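Local coordinates for protein sulfatase (Bacteroides fragilis CAG:558, PDB 6USS) that probably hydrolyses aryl sulfate esters, as a calcium-binding member of the sulfatase family from a gut bacterium, at residues Thr107-Ser121 / Tyr424-Pro436. The protein carries 1 engineered substitution. Residues are numbered along the deposited sequence; the frame is centred on the assembly and turned at random.
Sequences TNWTYPKGQQTDRPS and YWNFPNHWGNDGP
Beside the calcium site, the loop after helix 101-104 meets the chain leaving strand 422-427, an outermost strand of the four-stranded C-terminal antiparallel sheet, and D118 and R119 grip N429-D434. Three donors converge on D118 OD2. N429 ND2 reaches it on the syn side at 2.9 Å, with amide and carboxylate nearly coplanar. The backbone N of H430 comes from the anti side, and N108 ND2, from the same loop as D118, descends from above the carboxylate plane. The other oxygen, D118 OD1, accepts from W129 NE1. At the far end of the N429 amide, T107 OG1 donates to N429 OD1 at 2.7 Å; together the two bonds fix which way round the amide lies. A water bridges T107 O and N426 O. Farther along, R119 N bonds H430 O at 2.8 Å. R119 CB packs over a face of the H430 imidazole as a CH-pi contact; with CG anti to the backbone N (chi1 176°) and a bend at chi3 (45°), the chain brings the guanidinium alongside, H430 NE2 over its centre and the planes 34° apart. R119 NE and NH2 clasp W431 O side-on, NE at 3.0 Å and on a lone pair. R119 NH2 also forms a salt bridge to D434 OD1 at 3.0 Å; OD1 lies in the guanidinium plane, whereas NH2 meets the carboxylate from above its plane. W109 and W431 meet rim to rim, CD1 to CD1 at 4.1 Å. Polar bonds rather than apolar packing thus chiefly fix the path of 429-434 past the metal site.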
# COMPACT_ATOMS: atom_id res chain seq x y z
N THR A 107 13.27 8.99 -19.95
CA THR A 107 14.53 8.64 -20.60
C THR A 107 15.75 9.26 -19.94
O THR A 107 16.87 8.92 -20.31
CB THR A 107 14.52 9.03 -22.10
OG1 THR A 107 13.93 10.32 -22.26
CG2 THR A 107 13.74 8.01 -22.93
N ASN A 108 15.56 10.17 -18.98
CA ASN A 108 16.64 10.65 -18.15
C ASN A 108 16.17 10.58 -16.70
O ASN A 108 15.03 10.22 -16.42
CB ASN A 108 17.06 12.06 -18.57
CG ASN A 108 18.42 12.42 -18.08
OD1 ASN A 108 19.03 11.70 -17.29
ND2 ASN A 108 18.91 13.58 -18.53
N TRP A 109 17.05 10.93 -15.75
CA TRP A 109 16.71 10.68 -14.35
C TRP A 109 15.72 11.72 -13.79
O TRP A 109 15.79 12.91 -14.11
CB TRP A 109 17.97 10.60 -13.49
CG TRP A 109 18.72 11.88 -13.30
CD1 TRP A 109 19.73 12.36 -14.07
CD2 TRP A 109 18.53 12.83 -12.24
NE1 TRP A 109 20.19 13.56 -13.56
CE2 TRP A 109 19.46 13.87 -12.44
CE3 TRP A 109 17.67 12.90 -11.13
CZ2 TRP A 109 19.55 14.98 -11.58
CZ3 TRP A 109 17.76 13.99 -10.28
CH2 TRP A 109 18.70 15.02 -10.52
N THR A 110 14.80 11.25 -12.96
CA THR A 110 13.71 12.08 -12.45
C THR A 110 13.88 12.38 -10.97
O THR A 110 14.46 11.59 -10.22
CB THR A 110 12.36 11.40 -12.66
OG1 THR A 110 12.26 10.27 -11.78
CG2 THR A 110 12.22 10.92 -14.08
N TYR A 111 13.38 13.57 -10.57
CA TYR A 111 12.99 13.89 -9.19
C TYR A 111 12.08 15.13 -9.14
O TYR A 111 10.93 15.01 -8.70
CB TYR A 111 14.21 14.07 -8.27
CG TYR A 111 13.79 14.23 -6.82
CD1 TYR A 111 13.73 13.13 -5.96
CD2 TYR A 111 13.42 15.48 -6.32
CE1 TYR A 111 13.34 13.28 -4.63
CE2 TYR A 111 13.02 15.64 -5.00
CZ TYR A 111 12.98 14.54 -4.17
OH TYR A 111 12.58 14.71 -2.87
N PRO A 112 12.52 16.31 -9.57
CA PRO A 112 11.68 17.51 -9.38
C PRO A 112 10.40 17.45 -10.20
O PRO A 112 10.44 17.18 -11.40
CB PRO A 112 12.59 18.66 -9.85
CG PRO A 112 13.49 18.02 -10.84
CD PRO A 112 13.78 16.65 -10.25
N LYS A 113 9.27 17.75 -9.56
CA LYS A 113 7.98 17.67 -10.25
C LYS A 113 7.90 18.71 -11.37
O LYS A 113 8.12 19.90 -11.15
CB LYS A 113 6.83 17.86 -9.27
CG LYS A 113 5.45 17.84 -9.92
CD LYS A 113 4.33 17.83 -8.84
CE LYS A 113 2.95 17.74 -9.46
NZ LYS A 113 1.95 17.33 -8.46
N GLY A 114 7.58 18.23 -12.57
CA GLY A 114 7.41 19.08 -13.73
C GLY A 114 8.66 19.72 -14.30
O GLY A 114 8.54 20.57 -15.18
N GLN A 115 9.86 19.34 -13.86
CA GLN A 115 11.07 19.99 -14.35
C GLN A 115 12.04 18.97 -14.92
O GLN A 115 12.19 17.86 -14.38
CB GLN A 115 11.79 20.78 -13.25
CG GLN A 115 10.98 21.89 -12.62
CD GLN A 115 11.61 22.36 -11.31
OE1 GLN A 115 12.63 23.04 -11.32
NE2 GLN A 115 11.01 21.95 -10.17
N GLN A 116 12.71 19.36 -16.00
CA GLN A 116 13.77 18.56 -16.62
C GLN A 116 15.06 18.70 -15.83
O GLN A 116 15.52 19.82 -15.59
CB GLN A 116 13.97 19.01 -18.07
CG GLN A 116 12.75 18.80 -18.95
CD GLN A 116 12.89 19.42 -20.34
OE1 GLN A 116 13.75 20.27 -20.58
NE2 GLN A 116 12.04 18.98 -21.27
N THR A 117 15.66 17.57 -15.43
CA THR A 117 17.00 17.57 -14.83
C THR A 117 18.12 17.70 -15.87
O THR A 117 19.29 17.88 -15.49
CB THR A 117 17.23 16.29 -14.04
OG1 THR A 117 17.17 15.18 -14.94
CG2 THR A 117 16.18 16.12 -12.94
N ASP A 118 17.80 17.59 -17.16
CA ASP A 118 18.78 17.67 -18.23
C ASP A 118 19.69 18.89 -18.11
O ASP A 118 19.24 20.00 -17.79
CB ASP A 118 18.05 17.72 -19.58
CG ASP A 118 17.12 16.54 -19.77
OD1 ASP A 118 15.93 16.63 -19.40
OD2 ASP A 118 17.59 15.50 -20.28
N ARG A 119 20.98 18.67 -18.37
CA ARG A 119 21.93 19.78 -18.48
C ARG A 119 21.53 20.71 -19.62
O ARG A 119 21.03 20.24 -20.66
CB ARG A 119 23.34 19.23 -18.70
CG ARG A 119 24.39 20.29 -18.92
CD ARG A 119 25.80 19.76 -18.67
NE ARG A 119 26.06 18.44 -19.26
CZ ARG A 119 26.99 18.19 -20.18
NH1 ARG A 119 27.75 19.18 -20.65
NH2 ARG A 119 27.15 16.94 -20.65
N PRO A 120 21.68 22.03 -19.46
CA PRO A 120 21.39 22.94 -20.57
C PRO A 120 22.33 22.76 -21.75
O PRO A 120 23.51 22.40 -21.61
CB PRO A 120 21.56 24.33 -19.93
CG PRO A 120 21.30 24.11 -18.50
CD PRO A 120 21.83 22.74 -18.18
N SER A 121 21.79 22.99 -22.95
CA SER A 121 22.55 22.90 -24.19
C SER A 121 22.30 24.15 -25.01
O SER A 121 21.14 24.55 -25.19
CB SER A 121 22.14 21.66 -25.01
OG SER A 121 22.55 21.80 -26.38
N TYR A 424 16.61 -1.98 -28.35
CA TYR A 424 16.59 -0.54 -28.61
C TYR A 424 16.83 0.31 -27.36
O TYR A 424 16.29 0.04 -26.29
CB TYR A 424 15.26 -0.13 -29.21
CG TYR A 424 14.85 -0.90 -30.43
CD1 TYR A 424 13.97 -1.97 -30.32
CD2 TYR A 424 15.30 -0.53 -31.69
CE1 TYR A 424 13.57 -2.66 -31.42
CE2 TYR A 424 14.90 -1.22 -32.81
CZ TYR A 424 14.02 -2.29 -32.67
OH TYR A 424 13.61 -2.99 -33.78
N TRP A 425 17.62 1.37 -27.54
CA TRP A 425 17.76 2.42 -26.54
C TRP A 425 17.47 3.78 -27.19
O TRP A 425 17.79 4.01 -28.36
CB TRP A 425 19.15 2.47 -25.92
CG TRP A 425 19.63 1.24 -25.26
CD1 TRP A 425 19.77 1.03 -23.92
CD2 TRP A 425 20.10 0.05 -25.90
NE1 TRP A 425 20.29 -0.21 -23.68
CE2 TRP A 425 20.50 -0.84 -24.89
CE3 TRP A 425 20.22 -0.35 -27.24
CZ2 TRP A 425 21.01 -2.12 -25.16
CZ3 TRP A 425 20.73 -1.62 -27.52
CH2 TRP A 425 21.11 -2.48 -26.48
N ASN A 426 16.89 4.68 -26.40
CA ASN A 426 16.70 6.06 -26.83
C ASN A 426 17.03 6.99 -25.68
O ASN A 426 16.40 6.90 -24.62
CB ASN A 426 15.28 6.33 -27.33
CG ASN A 426 15.19 7.64 -28.07
OD1 ASN A 426 16.16 8.07 -28.67
ND2 ASN A 426 14.04 8.29 -28.00
N PHE A 427 17.98 7.90 -25.89
CA PHE A 427 18.36 8.92 -24.92
C PHE A 427 18.35 10.27 -25.61
O PHE A 427 19.41 10.83 -25.94
CB PHE A 427 19.73 8.63 -24.30
CG PHE A 427 20.05 9.46 -23.08
CD1 PHE A 427 19.56 9.10 -21.83
CD2 PHE A 427 20.84 10.62 -23.19
CE1 PHE A 427 19.85 9.88 -20.69
CE2 PHE A 427 21.14 11.41 -22.06
CZ PHE A 427 20.64 11.04 -20.82
N PRO A 428 17.18 10.83 -25.86
CA PRO A 428 17.08 12.17 -26.44
C PRO A 428 17.18 13.26 -25.37
O PRO A 428 16.31 14.12 -25.24
CB PRO A 428 15.70 12.16 -27.10
CG PRO A 428 14.89 11.24 -26.21
CD PRO A 428 15.86 10.24 -25.59
N ASN A 429 18.26 13.21 -24.58
CA ASN A 429 18.38 14.00 -23.37
C ASN A 429 19.81 14.50 -23.21
O ASN A 429 20.69 14.19 -24.01
CB ASN A 429 17.97 13.17 -22.15
CG ASN A 429 16.51 12.84 -22.15
OD1 ASN A 429 16.08 11.89 -22.82
ND2 ASN A 429 15.73 13.63 -21.42
N HIS A 430 20.05 15.28 -22.15
CA HIS A 430 21.38 15.79 -21.87
C HIS A 430 21.75 15.44 -20.43
O HIS A 430 21.30 16.10 -19.49
CB HIS A 430 21.46 17.30 -22.12
CG HIS A 430 22.84 17.80 -22.42
ND1 HIS A 430 23.14 19.14 -22.55
CD2 HIS A 430 24.01 17.14 -22.62
CE1 HIS A 430 24.43 19.28 -22.81
NE2 HIS A 430 24.98 18.08 -22.86
N TRP A 431 22.56 14.39 -20.27
CA TRP A 431 23.08 14.01 -18.97
C TRP A 431 24.13 15.01 -18.51
O TRP A 431 24.57 15.89 -19.25
CB TRP A 431 23.66 12.60 -19.01
CG TRP A 431 23.83 12.01 -17.66
CD1 TRP A 431 22.91 11.96 -16.66
CD2 TRP A 431 25.02 11.37 -17.15
NE1 TRP A 431 23.44 11.33 -15.56
CE2 TRP A 431 24.73 10.95 -15.83
CE3 TRP A 431 26.29 11.11 -17.69
CZ2 TRP A 431 25.66 10.30 -15.03
CZ3 TRP A 431 27.21 10.47 -16.89
CH2 TRP A 431 26.90 10.06 -15.58
N GLY A 432 24.55 14.86 -17.25
CA GLY A 432 25.34 15.92 -16.63
C GLY A 432 26.79 15.96 -17.04
O GLY A 432 27.45 16.98 -16.80
N ASN A 433 27.31 14.88 -17.63
CA ASN A 433 28.73 14.75 -17.96
C ASN A 433 28.92 14.43 -19.44
O ASN A 433 28.03 13.90 -20.10
CB ASN A 433 29.39 13.66 -17.11
CG ASN A 433 29.33 13.94 -15.63
OD1 ASN A 433 29.43 13.03 -14.80
ND2 ASN A 433 29.16 15.21 -15.27
N ASP A 434 30.11 14.73 -19.94
CA ASP A 434 30.54 14.26 -21.25
C ASP A 434 31.47 13.05 -21.12
O ASP A 434 32.13 12.84 -20.10
CB ASP A 434 31.26 15.38 -22.02
CG ASP A 434 30.42 16.60 -22.18
OD1 ASP A 434 29.28 16.52 -22.71
OD2 ASP A 434 30.91 17.67 -21.77
N GLY A 435 31.52 12.26 -22.19
CA GLY A 435 32.41 11.12 -22.25
C GLY A 435 32.08 10.25 -23.45
O GLY A 435 31.13 10.52 -24.19
N PRO A 436 32.85 9.19 -23.67
CA PRO A 436 32.62 8.36 -24.86
C PRO A 436 31.23 7.72 -24.84
O PRO A 436 30.81 7.09 -23.86
CB PRO A 436 33.74 7.32 -24.78
CG PRO A 436 34.84 8.00 -23.98
CD PRO A 436 34.09 8.83 -22.95
O HOH W 1 16.96 6.65 -21.98